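Local coordinates for protein pectate lyase/Amb allergen (Acidovorax citrulli, PDB 4HWV) that probably cleaves pectate as a calcium-binding, secreted lyase of polysaccharide lyase family 1, at residues L89-Y98 and L154-S162. Sequence-based numbering, arbitrary orientation. Where two conformers were deposited one is given.
Sequences LNVDGQLRPY and LQRRVVTIS
The Y98 ring meets V158 obliquely, with Y98 CE2 3.7 Å from V158 CG2. At the ring edge, in plane, lies V91 O. Y103 stacks on the same ring, and the Y98 hydroxyl bonds to D67 O. L154 CD2 lies near that hydroxyl.

The amides of N90 and Q155 are turned 45° apart. Q155 NE2 donates to N90 OD1 at 3.3 Å, a long but fairly straight bond (161° at the hydrogen). The acceptor lies close to the plane of the Q155 amide, but the donor sits above the N90 carbonyl plane. N90 OD1 also bonds to Y103 OH, and Q155 OE1 accepts from D208 N.

V158 CG1, anti to the backbone N (chi1 172°), comes within 3.3 Å of V91 O. That carbonyl is buried without a polar partner. L89 CD2 packs on I161 CG1 at 3.9 Å.

The contact joins the loop between strand 86-88 and helix 100-105 to the end of helix 143-159 and the start of strand 160-163. Y103 of helix 100-105 and helix 50-57 flank the contact, and strand 160-163 pairs with strand 182-185 in the right-handed parallel beta-helix.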
ATOM      1  N   LEU A  89       0.902 -14.842  -6.611  1.00  3.43           N
ATOM      2  CA  LEU A  89       1.962 -15.710  -7.118  1.00  3.79           C
ATOM      3  C   LEU A  89       2.985 -16.124  -6.066  1.00  3.89           C
ATOM      4  O   LEU A  89       3.756 -17.045  -6.312  1.00  4.36           O
ATOM      5  CB  LEU A  89       2.684 -15.064  -8.310  1.00  4.26           C
ATOM      6  CG  LEU A  89       1.803 -14.817  -9.544  1.00  4.46           C
ATOM      7  CD1 LEU A  89       2.619 -14.117 -10.617  1.00  4.51           C
ATOM      8  CD2 LEU A  89       1.180 -16.134 -10.060  1.00  5.34           C
ATOM      9  N   ASN A  90       3.013 -15.444  -4.911  1.00  3.53           N
ATOM     10  CA  ASN A  90       4.008 -15.746  -3.871  1.00  4.01           C
ATOM     11  C   ASN A  90       3.427 -16.762  -2.898  1.00  4.15           C
ATOM     12  O   ASN A  90       3.287 -16.498  -1.696  1.00  5.07           O
ATOM     13  CB  ASN A  90       4.463 -14.459  -3.173  1.00  4.42           C
ATOM     14  CG  ASN A  90       5.661 -14.676  -2.265  1.00  4.73           C
ATOM     15  OD1 ASN A  90       6.637 -15.309  -2.650  1.00  5.57           O
ATOM     16  ND2 ASN A  90       5.581 -14.153  -1.058  1.00  5.24           N
ATOM     17  N   VAL A  91       3.078 -17.934  -3.435  1.00  3.51           N
ATOM     18  CA  VAL A  91       2.451 -19.007  -2.653  1.00  4.10           C
ATOM     19  C   VAL A  91       3.050 -20.355  -3.028  1.00  4.03           C
ATOM     20  O   VAL A  91       3.581 -20.515  -4.136  1.00  4.78           O
ATOM     21  CB  VAL A  91       0.924 -19.054  -2.830  1.00  4.20           C
ATOM     22  CG1 VAL A  91       0.302 -17.685  -2.514  1.00  5.38           C
ATOM     23  CG2 VAL A  91       0.544 -19.504  -4.245  1.00  5.00           C
ATOM     24  N   ASP A  92       2.945 -21.320  -2.125  1.00  4.21           N
ATOM     25  CA  ASP A  92       3.489 -22.644  -2.392  1.00  4.59           C
ATOM     26  C   ASP A  92       2.481 -23.530  -3.138  1.00  4.32           C
ATOM     27  O   ASP A  92       1.445 -23.040  -3.613  1.00  4.64           O
ATOM     28  CB  ASP A  92       4.027 -23.318  -1.107  1.00  4.96           C
ATOM     29  CG  ASP A  92       2.932 -23.666  -0.117  1.00  5.50           C
ATOM     30  OD1 ASP A  92       1.735 -23.680  -0.495  1.00  5.21           O
ATOM     31  OD2 ASP A  92       3.254 -23.969   1.056  1.00  6.65           O
ATOM     32  N   GLY A  93       2.800 -24.819  -3.283  1.00  4.88           N
ATOM     33  CA  GLY A  93       1.955 -25.745  -4.013  1.00  4.91           C
ATOM     34  C   GLY A  93       0.607 -26.011  -3.367  1.00  4.40           C
ATOM     35  O   GLY A  93      -0.263 -26.626  -3.991  1.00  4.94           O
ATOM     36  N   GLN A  94       0.446 -25.576  -2.115  1.00  4.78           N
ATOM     37  CA  GLN A  94      -0.809 -25.698  -1.371  1.00  4.81           C
ATOM     38  C   GLN A  94      -1.508 -24.337  -1.301  1.00  5.06           C
ATOM     39  O   GLN A  94      -2.498 -24.188  -0.597  1.00  6.38           O
ATOM     40  CB  GLN A  94      -0.557 -26.222   0.049  1.00  6.13           C
ATOM     41  CG  GLN A  94       0.037 -27.634   0.101  1.00  6.74           C
ATOM     42  CD  GLN A  94       1.447 -27.751  -0.504  1.00  6.97           C
ATOM     43  OE1 GLN A  94       1.645 -28.434  -1.517  1.00  7.48           O
ATOM     44  NE2 GLN A  94       2.426 -27.067   0.098  1.00  7.31           N
ATOM     45  N   LEU A  95      -0.980 -23.348  -2.032  1.00  5.16           N
ATOM     46  CA  LEU A  95      -1.504 -21.975  -2.046  1.00  4.77           C
ATOM     47  C   LEU A  95      -1.287 -21.262  -0.716  1.00  5.15           C
ATOM     48  O   LEU A  95      -1.920 -20.253  -0.451  1.00  6.32           O
ATOM     49  CB  LEU A  95      -2.982 -21.915  -2.487  1.00  5.55           C
ATOM     50  CG  LEU A  95      -3.287 -22.638  -3.803  1.00  5.39           C
ATOM     51  CD1 LEU A  95      -4.786 -22.506  -4.130  1.00  6.31           C
ATOM     52  CD2 LEU A  95      -2.394 -22.135  -4.936  1.00  5.14           C
ATOM     53  N   ARG A  96      -0.367 -21.760   0.107  1.00  5.26           N
ATOM     54  CA  ARG A  96      -0.036 -21.048   1.339  1.00  5.42           C
ATOM     55  C   ARG A  96       0.916 -19.900   1.029  1.00  5.65           C
ATOM     56  O   ARG A  96       1.965 -20.119   0.415  1.00  6.23           O
ATOM     57  CB  ARG A  96       0.636 -21.980   2.343  1.00  7.36           C
ATOM     58  CG  ARG A  96       1.022 -21.229   3.615  1.00  9.55           C
ATOM     59  CD  ARG A  96       1.630 -22.143   4.659  1.00 11.37           C
ATOM     60  NE  ARG A  96       2.882 -22.736   4.204  1.00 12.49           N
ATOM     61  CZ  ARG A  96       3.536 -23.687   4.866  1.00 14.00           C
ATOM     62  NH1 ARG A  96       3.057 -24.132   6.013  1.00 14.47           N
ATOM     63  NH2 ARG A  96       4.653 -24.201   4.371  1.00 14.18           N
ATOM     64  N   PRO A  97       0.557 -18.669   1.438  1.00  5.64           N
ATOM     65  CA  PRO A  97       1.466 -17.526   1.227  1.00  6.26           C
ATOM     66  C   PRO A  97       2.848 -17.772   1.819  1.00  6.22           C
ATOM     67  O   PRO A  97       3.002 -18.185   2.978  1.00  7.70           O
ATOM     68  CB  PRO A  97       0.755 -16.372   1.954  1.00  7.40           C
ATOM     69  CG  PRO A  97      -0.705 -16.760   1.872  1.00  7.49           C
ATOM     70  CD  PRO A  97      -0.711 -18.267   2.079  1.00  6.63           C
ATOM     71  N   TYR A  98       3.870 -17.514   1.010  1.00  5.64           N
ATOM     72  CA  TYR A  98       5.245 -17.600   1.488  1.00  5.49           C
ATOM     73  C   TYR A  98       5.565 -16.468   2.455  1.00  5.97           C
ATOM     74  O   TYR A  98       4.886 -15.430   2.477  1.00  6.92           O
ATOM     75  CB  TYR A  98       6.206 -17.547   0.305  1.00  5.56           C
ATOM     76  CG  TYR A  98       6.698 -18.904  -0.117  1.00  4.68           C
ATOM     77  CD1 TYR A  98       7.716 -19.541   0.595  1.00  5.57           C
ATOM     78  CD2 TYR A  98       6.163 -19.556  -1.220  1.00  3.88           C
ATOM     79  CE1 TYR A  98       8.192 -20.782   0.215  1.00  6.22           C
ATOM     80  CE2 TYR A  98       6.635 -20.817  -1.608  1.00  4.92           C
ATOM     81  CZ  TYR A  98       7.648 -21.418  -0.884  1.00  5.56           C
ATOM     82  OH  TYR A  98       8.150 -22.643  -1.278  1.00  6.14           O
ATOM     83  N   LEU A 154      14.923 -20.045  -4.525  1.00  4.92           N
ATOM     84  CA  LEU A 154      13.616 -20.665  -4.307  1.00  5.16           C
ATOM     85  C   LEU A 154      12.501 -19.656  -4.601  1.00  4.20           C
ATOM     86  O   LEU A 154      11.551 -19.992  -5.294  1.00  5.29           O
ATOM     87  CB  LEU A 154      13.504 -21.245  -2.888  1.00  5.94           C
ATOM     88  CG  LEU A 154      12.159 -21.911  -2.552  1.00  6.42           C
ATOM     89  CD1 LEU A 154      11.812 -23.010  -3.563  1.00  7.79           C
ATOM     90  CD2 LEU A 154      12.160 -22.470  -1.140  1.00  6.89           C
ATOM     91  N   GLN A 155      12.615 -18.417  -4.121  1.00  4.38           N
ATOM     92  CA  GLN A 155      11.583 -17.438  -4.458  1.00  3.61           C
ATOM     93  C   GLN A 155      11.462 -17.234  -5.969  1.00  4.03           C
ATOM     94  O   GLN A 155      10.352 -17.159  -6.490  1.00  4.40           O
ATOM     95  CB  GLN A 155      11.790 -16.094  -3.714  1.00  4.07           C
ATOM     96  CG  GLN A 155      10.676 -15.097  -4.034  1.00  3.84           C
ATOM     97  CD  GLN A 155      10.618 -13.917  -3.091  1.00  3.81           C
ATOM     98  OE1 GLN A 155      11.640 -13.291  -2.817  1.00  4.09           O
ATOM     99  NE2 GLN A 155       9.431 -13.630  -2.562  1.00  4.60           N
ATOM    100  N   ARG A 156      12.598 -17.159  -6.660  1.00  4.49           N
ATOM    101  CA  ARG A 156      12.581 -17.021  -8.115  1.00  5.40           C
ATOM    102  C   ARG A 156      11.758 -18.126  -8.772  1.00  5.80           C
ATOM    103  O   ARG A 156      10.931 -17.869  -9.652  1.00  6.55           O
ATOM    104  CB  ARG A 156      14.005 -17.036  -8.655  1.00  6.33           C
ATOM    105  CG  ARG A 156      14.059 -16.803 -10.148  1.00  7.59           C
ATOM    106  CD  ARG A 156      15.478 -16.932 -10.681  1.00  9.89           C
ATOM    107  NE  ARG A 156      16.407 -15.885 -10.229  1.00 11.93           N
ATOM    108  CZ  ARG A 156      16.545 -14.688 -10.800  1.00 13.87           C
ATOM    109  NH1 ARG A 156      15.784 -14.332 -11.825  1.00 14.25           N
ATOM    110  NH2 ARG A 156      17.456 -13.835 -10.344  1.00 15.14           N
ATOM    111  N   ARG A 157      11.962 -19.360  -8.314  1.00  5.91           N
ATOM    112  CA  ARG A 157      11.280 -20.509  -8.892  1.00  7.27           C
ATOM    113  C   ARG A 157       9.787 -20.566  -8.536  1.00  6.31           C
ATOM    114  O   ARG A 157       9.008 -21.259  -9.205  1.00  9.01           O
ATOM    115  CB  ARG A 157      12.009 -21.778  -8.483  1.00 11.25           C
ATOM    116  CG  ARG A 157      13.427 -21.828  -9.112  1.00 14.19           C
ATOM    117  CD  ARG A 157      14.333 -22.932  -8.580  1.00 16.72           C
ATOM    118  NE  ARG A 157      13.828 -24.232  -8.981  1.00 19.19           N
ATOM    119  CZ  ARG A 157      13.351 -25.126  -8.126  1.00 20.22           C
ATOM    120  NH1 ARG A 157      13.356 -24.845  -6.835  1.00 21.10           N
ATOM    121  NH2 ARG A 157      12.886 -26.297  -8.560  1.00 20.52           N
ATOM    122  N   VAL A 158       9.374 -19.803  -7.529  1.00  4.43           N
ATOM    123  CA  VAL A 158       7.972 -19.713  -7.166  1.00  4.59           C
ATOM    124  C   VAL A 158       7.286 -18.560  -7.909  1.00  3.70           C
ATOM    125  O   VAL A 158       6.224 -18.735  -8.497  1.00  4.97           O
ATOM    126  CB  VAL A 158       7.839 -19.526  -5.640  1.00  4.84           C
ATOM    127  CG1 VAL A 158       6.405 -19.221  -5.238  1.00  5.24           C
ATOM    128  CG2 VAL A 158       8.315 -20.776  -4.927  1.00  5.36           C
ATOM    129  N   VAL A 159       7.876 -17.367  -7.857  1.00  3.45           N
ATOM    130  CA  VAL A 159       7.155 -16.186  -8.309  1.00  3.42           C
ATOM    131  C   VAL A 159       7.265 -15.950  -9.816  1.00  3.85           C
ATOM    132  O   VAL A 159       6.503 -15.151 -10.364  1.00  4.14           O
ATOM    133  CB  VAL A 159       7.575 -14.886  -7.556  1.00  3.73           C
ATOM    134  CG1 VAL A 159       7.407 -15.064  -6.045  1.00  4.15           C
ATOM    135  CG2 VAL A 159       9.004 -14.458  -7.925  1.00  4.67           C
ATOM    136  N   THR A 160       8.217 -16.620 -10.475  1.00  4.04           N
ATOM    137  CA  THR A 160       8.383 -16.480 -11.925  0.50  3.96           C
ATOM    138  C   THR A 160       7.538 -17.517 -12.655  1.00  4.68           C
ATOM    139  O   THR A 160       7.647 -18.712 -12.358  1.00  6.30           O
ATOM    140  CB  THR A 160       9.846 -16.665 -12.344  0.50  3.12           C
ATOM    141  OG1 THR A 160      10.672 -15.796 -11.569  0.50  3.59           O
ATOM    142  CG2 THR A 160      10.025 -16.307 -13.789  0.50  2.98           C
ATOM    143  N   ILE A 161       6.714 -17.059 -13.600  1.00  4.65           N
ATOM    144  CA  ILE A 161       5.751 -17.909 -14.279  1.00  4.65           C
ATOM    145  C   ILE A 161       6.017 -17.866 -15.783  1.00  4.22           C
ATOM    146  O   ILE A 161       5.963 -16.792 -16.399  1.00  4.95           O
ATOM    147  CB  ILE A 161       4.302 -17.428 -14.015  1.00  5.52           C
ATOM    148  CG1 ILE A 161       4.002 -17.330 -12.512  1.00  6.65           C
ATOM    149  CG2 ILE A 161       3.306 -18.332 -14.735  1.00  7.25           C
ATOM    150  CD1 ILE A 161       4.013 -18.663 -11.768  1.00  7.31           C
ATOM    151  N   SER A 162       6.328 -19.013 -16.373  1.00  4.76           N
ATOM    152  CA  SER A 162       6.649 -19.092 -17.792  0.50  4.23           C
ATOM    153  C   SER A 162       5.388 -19.014 -18.665  1.00  4.59           C
ATOM    154  O   SER A 162       4.450 -19.806 -18.495  1.00  5.82           O
ATOM    155  CB  SER A 162       7.385 -20.406 -18.064  0.50  4.30           C
ATOM    156  OG  SER A 162       7.781 -20.479 -19.413  0.50  3.98           O
TER